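Local coordinates for quinonprotein alcohol dehydrogenase-like protein (Bacteroides thetaiotaomicron VPI-5482, PDB 4R5O) that is of unknown function but binds calcium and joins an immunoglobulin-like beta-sandwich to a seven-bladed beta-propeller, at residues F280-A283 with N287-T290; I300-I303 with L309-V312. All coordinates share one frame; numbering follows the deposited sequence.

Interaction 1 of 2, residues F280-A283 with N287-T290; sequences FVLA and NVYT
One face of the Phe280 ring lies over Thr290, whose OG1 sits 3.9 Å above the ring plane, offset toward the rim, while Val288 CG1 comes to the ring's edge near its plane. The nearest carbon pair here is Phe280 CD2 to Thr290 CB at 3.6 Å, the two side chains running alongside each other; Thr290 OG1 itself hydrogen-bonds to the backbone O of Asn279. The Tyr289 ring has Val281 O at its edge and is met obliquely by the methyl of Ala283, CB to CE1 3.5 Å. CG of Tyr289 lies anti to the carbonyl carbon (chi1 -71°), which sends the ring back past Ala283 toward the turn, where OH is hydrogen-bonded to Asp285 OD2. Val281 and Tyr289 form a hydrogen-bonded pair: Val281 N to Tyr289 O is 2.9 Å, and Tyr289 N to Val281 O is 2.8 Å. Nearer the turn, Ala283 N donates to Asn287 O at 2.8 Å. Leu282 and Val288 make the non-hydrogen-bonded pair on the other face, touching through CD1 and CG2. Ile230 and Leu237 of the neighbouring sheet pack on Phe280 and Val288. This is a short antiparallel beta hairpin, forming the first two strands of a four-stranded beta-propeller blade.

Interaction 2 of 2, residues I300-I303 with L309-V312; sequences IVKI and LEKV
Lys302 lies alongside Glu310, its extended aliphatic chain overlapping the glutamate stem, with Lys302 CD 3.8 Å from Glu310 CB. The two belong to the antiparallel hairpin that forms the outer pair of strands in a four-stranded propeller blade. Both side chains start with CG opposite the backbone N (chi1 175° for Lys302, -178° for Glu310) and leave the sheet in the same direction, bringing the ammonium level with the carboxylate. Their salt bridge is long, Lys302 NZ to Glu310 OE1 3.5 Å, and the hydrogen bond in it is weak. Beneath them the backbones form a hydrogen-bonded pair, Lys302 N to Glu310 O at 2.8 Å and Glu310 N to Lys302 O at 3.1 Å. Ile300 and Val312 form the next such pair on the same face, where Tyr352 of strand 349-353 packs against both. The opposite face carries Val301, Ile303, Leu309 and Lys311. Lys311 runs beside Val301, with CG 3.9 Å from Val301 CG2, before its NZ forms a salt bridge with Glu292 and a hydrogen bond with Asp271 O. Ile272 of strand 272-274 packs on the three apolar residues of this face. The Leu309 CD2 methyl touches two side chains of the facing strand, Val301 CG1 at 3.9 Å and Ile303 CG1 at 4.0 Å.

From the N terminus, the chain reaches the beta-propeller after the immunoglobulin-like domain. Interaction 1 closes the short turn between strands 281-282 and 288-294, with three residues between its two segments. The chain then reverses into strand 297-303, and interaction 2 closes the five-residue connection to strand 309-314. The contacts follow in series, neither enclosing nor crossing the other, with centres about 9 Å apart. Their middle strands are direct neighbours, joined by probable hydrogen bonds from Val301 N to Thr290 O and from Ile303 N to Val288 O. Together the two hairpins make one four-stranded antiparallel blade, with strands 281-282 and 309-314 as its outermost members.

Interaction 1 of 2, residues F280-A283 with N287-T290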
loop_
_atom_site.group_PDB
_atom_site.type_symbol
_atom_site.label_atom_id
_atom_site.label_comp_id
_atom_site.label_asym_id
_atom_site.label_seq_id
_atom_site.Cartn_x
_atom_site.Cartn_y
_atom_site.Cartn_z
ATOM N N PHE A 280 15.827 -3.983 -7.500
ATOM C CA PHE A 280 16.231 -5.348 -7.831
ATOM C C PHE A 280 15.000 -6.160 -8.116
ATOM O O PHE A 280 14.057 -6.123 -7.313
ATOM C CB PHE A 280 17.050 -5.985 -6.699
ATOM C CG PHE A 280 18.273 -5.216 -6.289
ATOM C CD1 PHE A 280 18.181 -4.171 -5.389
ATOM C CD2 PHE A 280 19.525 -5.559 -6.776
ATOM C CE1 PHE A 280 19.312 -3.432 -5.036
ATOM C CE2 PHE A 280 20.657 -4.834 -6.412
ATOM C CZ PHE A 280 20.543 -3.776 -5.537
ATOM N N VAL A 281 14.974 -6.874 -9.241
ATOM C CA VAL A 281 13.803 -7.682 -9.557
ATOM C C VAL A 281 14.239 -9.140 -9.741
ATOM O O VAL A 281 15.279 -9.415 -10.336
ATOM C CB VAL A 281 12.998 -7.160 -10.796
ATOM C CG1 VAL A 281 12.404 -5.781 -10.533
ATOM C CG2 VAL A 281 13.827 -7.142 -12.080
ATOM N N LEU A 282 13.436 -10.064 -9.214
ATOM C CA LEU A 282 13.650 -11.497 -9.420
ATOM C C LEU A 282 12.934 -11.885 -10.706
ATOM O O LEU A 282 11.714 -11.745 -10.773
ATOM C CB LEU A 282 13.188 -12.336 -8.212
ATOM C CG LEU A 282 13.333 -13.861 -8.367
ATOM C CD1 LEU A 282 14.825 -14.305 -8.343
ATOM C CD2 LEU A 282 12.542 -14.585 -7.310
ATOM N N ALA A 283 13.689 -12.272 -11.752
ATOM C CA ALA A 283 13.115 -12.622 -13.062
ATOM C C ALA A 283 12.757 -14.103 -13.134
ATOM O O ALA A 283 13.073 -14.857 -12.205
ATOM C CB ALA A 283 14.068 -12.264 -14.172
ATOM N N ASN A 287 16.964 -15.482 -11.565
ATOM C CA ASN A 287 18.064 -14.565 -11.282
ATOM C C ASN A 287 17.536 -13.180 -10.904
ATOM O O ASN A 287 16.373 -12.861 -11.160
ATOM C CB ASN A 287 19.026 -14.464 -12.475
ATOM C CG ASN A 287 19.849 -15.711 -12.686
ATOM O OD1 ASN A 287 20.024 -16.178 -13.808
ATOM N ND2 ASN A 287 20.278 -16.349 -11.616
ATOM N N VAL A 288 18.394 -12.383 -10.234
ATOM C CA VAL A 288 18.058 -11.031 -9.800
ATOM C C VAL A 288 18.704 -10.085 -10.760
ATOM O O VAL A 288 19.861 -10.268 -11.127
ATOM C CB VAL A 288 18.451 -10.767 -8.328
ATOM C CG1 VAL A 288 18.490 -9.276 -7.996
ATOM C CG2 VAL A 288 17.483 -11.503 -7.408
ATOM N N TYR A 289 17.937 -9.073 -11.176
ATOM C CA TYR A 289 18.369 -8.048 -12.103
ATOM C C TYR A 289 18.277 -6.681 -11.508
ATOM O O TYR A 289 17.315 -6.363 -10.822
ATOM C CB TYR A 289 17.514 -8.088 -13.383
ATOM C CG TYR A 289 17.761 -9.281 -14.267
ATOM C CD1 TYR A 289 17.234 -10.529 -13.950
ATOM C CD2 TYR A 289 18.407 -9.139 -15.491
ATOM C CE1 TYR A 289 17.438 -11.633 -14.779
ATOM C CE2 TYR A 289 18.605 -10.232 -16.338
ATOM C CZ TYR A 289 18.116 -11.476 -15.978
ATOM O OH TYR A 289 18.275 -12.532 -16.830
ATOM N N THR A 290 19.246 -5.845 -11.823
ATOM C CA THR A 290 19.248 -4.436 -11.465
ATOM C C THR A 290 19.889 -3.705 -12.643
ATOM O O THR A 290 20.146 -4.318 -13.665
ATOM C CB THR A 290 19.921 -4.190 -10.105
ATOM O OG1 THR A 290 19.630 -2.848 -9.678
ATOM C CG2 THR A 290 21.441 -4.470 -10.104
#

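Interaction 2 of 2, residues I300-I303 with L309-V312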
loop_
_atom_site.group_PDB
_atom_site.type_symbol
_atom_site.label_atom_id
_atom_site.label_comp_id
_atom_site.label_asym_id
_atom_site.label_seq_id
_atom_site.Cartn_x
_atom_site.Cartn_y
_atom_site.Cartn_z
ATOM N N ILE A 300 21.787 -3.596 -18.045
ATOM C CA ILE A 300 20.887 -4.533 -17.349
ATOM C C ILE A 300 21.784 -5.611 -16.776
ATOM O O ILE A 300 22.438 -6.337 -17.538
ATOM C CB ILE A 300 19.762 -5.083 -18.251
ATOM C CG1 ILE A 300 18.989 -3.932 -18.929
ATOM C CG2 ILE A 300 18.853 -6.024 -17.447
ATOM C CD1 ILE A 300 18.035 -4.340 -20.011
ATOM N N VAL A 301 21.893 -5.656 -15.444
ATOM C CA VAL A 301 22.812 -6.585 -14.802
ATOM C C VAL A 301 22.049 -7.796 -14.249
ATOM O O VAL A 301 21.153 -7.650 -13.447
ATOM C CB VAL A 301 23.637 -5.893 -13.687
ATOM C CG1 VAL A 301 24.566 -6.881 -12.989
ATOM C CG2 VAL A 301 24.441 -4.727 -14.252
ATOM N N LYS A 302 22.454 -8.986 -14.668
ATOM C CA LYS A 302 21.982 -10.279 -14.183
ATOM C C LYS A 302 22.867 -10.686 -13.030
ATOM O O LYS A 302 24.082 -10.687 -13.193
ATOM C CB LYS A 302 22.008 -11.295 -15.330
ATOM C CG LYS A 302 21.665 -12.736 -15.027
ATOM C CD LYS A 302 21.899 -13.488 -16.320
ATOM C CE LYS A 302 21.499 -14.927 -16.378
ATOM N NZ LYS A 302 21.743 -15.508 -17.719
ATOM N N ILE A 303 22.273 -10.967 -11.858
ATOM C CA ILE A 303 23.043 -11.380 -10.685
ATOM C C ILE A 303 22.731 -12.847 -10.506
ATOM O O ILE A 303 21.592 -13.194 -10.169
ATOM C CB ILE A 303 22.782 -10.519 -9.408
ATOM C CG1 ILE A 303 22.783 -8.982 -9.728
ATOM C CG2 ILE A 303 23.778 -10.893 -8.289
ATOM C CD1 ILE A 303 22.270 -7.973 -8.574
ATOM N N LEU A 309 28.239 -11.791 -12.442
ATOM C CA LEU A 309 27.436 -10.837 -13.173
ATOM C C LEU A 309 27.522 -10.985 -14.676
ATOM O O LEU A 309 28.617 -11.097 -15.254
ATOM C CB LEU A 309 27.926 -9.414 -12.812
ATOM C CG LEU A 309 28.053 -9.050 -11.313
ATOM C CD1 LEU A 309 28.639 -7.659 -11.137
ATOM C CD2 LEU A 309 26.703 -9.169 -10.586
ATOM N N GLU A 310 26.356 -10.869 -15.317
ATOM C CA GLU A 310 26.168 -10.824 -16.773
ATOM C C GLU A 310 25.579 -9.470 -17.069
ATOM O O GLU A 310 24.637 -9.065 -16.392
ATOM C CB GLU A 310 25.311 -11.998 -17.291
ATOM C CG GLU A 310 25.106 -12.063 -18.795
ATOM C CD GLU A 310 24.402 -13.320 -19.278
ATOM O OE1 GLU A 310 24.850 -14.428 -18.901
ATOM O OE2 GLU A 310 23.441 -13.198 -20.076
ATOM N N LYS A 311 26.188 -8.725 -18.000
ATOM C CA LYS A 311 25.778 -7.366 -18.316
ATOM C C LYS A 311 25.450 -7.202 -19.807
ATOM O O LYS A 311 26.262 -7.545 -20.664
ATOM C CB LYS A 311 26.880 -6.365 -17.911
ATOM C CG LYS A 311 27.179 -6.356 -16.414
ATOM C CD LYS A 311 28.180 -5.314 -16.027
ATOM C CE LYS A 311 28.486 -5.380 -14.548
ATOM N NZ LYS A 311 29.438 -4.297 -14.157
ATOM N N VAL A 312 24.267 -6.636 -20.090
ATOM C CA VAL A 312 23.717 -6.304 -21.404
ATOM C C VAL A 312 23.504 -4.805 -21.459
ATOM O O VAL A 312 22.729 -4.298 -20.642
ATOM C CB VAL A 312 22.395 -7.076 -21.706
ATOM C CG1 VAL A 312 21.743 -6.581 -22.999
ATOM C CG2 VAL A 312 22.612 -8.595 -21.743
#